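Local coordinates for protein alpha-Amylase (Thermotoga maritima, PDB 2B5D) that is an alpha-amylase by name, a glycoside hydrolase family 57 member with a mainly parallel beta/alpha domain and a helical C-terminal region, at residues V206-F211 and R237-S242. Numbering follows the deposited sequence.
Sequences VDSHAF and RDPESS
Backbone bonding between V206 and R237 continues the parallel pairing of strands 203-206 and 233-236, where the first ends and one residue beyond the second, in the beta/alpha-barrel-type domain of this family 57 protein. R237 N donates to V206 O at 3.1 Å, nearly straight at 172°. A second bond comes from a side chain: S208 OG, held beside its own backbone N, donates to R237 O at 2.6 Å, tilted 29° from the carbonyl plane. One edge of the P239 ring packs against the same hydroxyl, with CD 3.7 Å from S208 OG.

The charged pair is D207 with R237. Their side chains run side by side, carboxylate and guanidinium almost coplanar, and a salt bridge between D207 OD1 and R237 NH2 is likely but doubtful in detail, because the two atoms clash in the model. W402 adds a cation-pi contact to the arginine. With the chain bent at chi3, the guanidinium lies beside the D207 carboxylate, and S208 OG sits over one face, toward its rim, 3.6 Å from R237 NH2.

The other carboxylate oxygen caps helix 209-212: H209 N donates to D207 OD2 at 3.1 Å, approaching from above the carboxylate plane.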
# COMPACT_ATOMS: atom_id res chain seq x y z
N VAL A 206 -8.15 1.83 39.13
CA VAL A 206 -7.62 0.61 38.55
C VAL A 206 -8.82 -0.23 37.98
O VAL A 206 -9.99 0.04 38.28
CB VAL A 206 -6.82 -0.21 39.61
CG1 VAL A 206 -5.57 0.59 40.18
CG2 VAL A 206 -7.71 -0.61 40.72
N ASP A 207 -8.46 -1.20 37.16
CA ASP A 207 -9.27 -2.30 36.74
C ASP A 207 -9.57 -3.20 37.95
O ASP A 207 -8.75 -3.31 38.90
CB ASP A 207 -8.48 -3.16 35.75
CG ASP A 207 -9.35 -4.24 35.08
OD1 ASP A 207 -10.34 -3.86 34.42
OD2 ASP A 207 -9.03 -5.46 35.17
N SER A 208 -10.71 -3.89 37.84
CA SER A 208 -11.22 -4.84 38.79
C SER A 208 -10.23 -5.91 39.12
O SER A 208 -10.18 -6.37 40.26
CB SER A 208 -12.48 -5.54 38.16
OG SER A 208 -13.45 -4.55 37.97
N HIS A 209 -9.46 -6.33 38.13
CA HIS A 209 -8.45 -7.37 38.35
C HIS A 209 -7.33 -6.93 39.39
O HIS A 209 -6.61 -7.78 40.00
CB HIS A 209 -7.81 -7.67 37.00
CG HIS A 209 -6.84 -8.80 37.03
ND1 HIS A 209 -5.47 -8.60 37.05
CD2 HIS A 209 -7.04 -10.14 37.01
CE1 HIS A 209 -4.86 -9.78 37.07
NE2 HIS A 209 -5.79 -10.73 37.03
N ALA A 210 -7.16 -5.62 39.55
CA ALA A 210 -6.21 -5.09 40.52
C ALA A 210 -6.59 -5.48 41.95
O ALA A 210 -5.70 -5.62 42.81
CB ALA A 210 -6.08 -3.54 40.40
N PHE A 211 -7.89 -5.63 42.22
CA PHE A 211 -8.38 -6.07 43.54
C PHE A 211 -8.52 -7.58 43.57
O PHE A 211 -8.17 -8.22 44.58
CB PHE A 211 -9.72 -5.48 43.90
CG PHE A 211 -9.71 -3.98 44.26
CD1 PHE A 211 -10.76 -3.44 45.01
CD2 PHE A 211 -8.65 -3.14 43.89
CE1 PHE A 211 -10.79 -2.07 45.34
CE2 PHE A 211 -8.67 -1.78 44.18
CZ PHE A 211 -9.74 -1.24 44.92
N ARG A 237 -12.95 -0.20 39.20
CA ARG A 237 -14.08 -0.37 38.25
C ARG A 237 -15.14 -1.38 38.71
O ARG A 237 -14.79 -2.54 38.97
CB ARG A 237 -13.49 -0.91 36.93
CG ARG A 237 -13.93 -0.24 35.75
CD ARG A 237 -13.30 -0.90 34.57
NE ARG A 237 -14.04 -2.10 34.14
CZ ARG A 237 -13.50 -3.29 34.23
NH1 ARG A 237 -14.14 -4.40 33.86
NH2 ARG A 237 -12.28 -3.35 34.74
N ASP A 238 -16.40 -0.97 38.72
CA ASP A 238 -17.53 -1.95 38.86
C ASP A 238 -17.72 -2.65 37.53
O ASP A 238 -18.13 -2.03 36.55
CB ASP A 238 -18.84 -1.23 39.28
CG ASP A 238 -20.09 -2.15 39.22
OD1 ASP A 238 -19.99 -3.41 39.24
OD2 ASP A 238 -21.17 -1.57 39.15
N PRO A 239 -17.41 -3.94 37.47
CA PRO A 239 -17.46 -4.65 36.21
C PRO A 239 -18.93 -4.90 35.73
O PRO A 239 -19.14 -5.26 34.58
CB PRO A 239 -16.79 -5.99 36.54
CG PRO A 239 -17.03 -6.16 38.09
CD PRO A 239 -17.13 -4.81 38.64
N GLU A 240 -19.89 -4.75 36.63
CA GLU A 240 -21.31 -4.77 36.31
C GLU A 240 -21.72 -3.50 35.60
O GLU A 240 -22.75 -3.49 34.91
CB GLU A 240 -22.17 -4.94 37.56
CG GLU A 240 -21.95 -6.24 38.23
CD GLU A 240 -23.05 -6.55 39.25
OE1 GLU A 240 -22.87 -7.51 40.02
OE2 GLU A 240 -24.07 -5.84 39.27
N SER A 241 -20.94 -2.42 35.76
CA SER A 241 -21.18 -1.22 34.97
C SER A 241 -20.18 -1.10 33.77
O SER A 241 -19.76 -0.02 33.42
CB SER A 241 -21.21 0.03 35.83
OG SER A 241 -22.00 -0.08 37.01
N SER A 242 -19.79 -2.22 33.16
CA SER A 242 -18.81 -2.23 32.05
C SER A 242 -19.24 -1.54 30.75
O SER A 242 -20.38 -1.12 30.59
CB SER A 242 -18.44 -3.67 31.68
OG SER A 242 -19.35 -4.20 30.68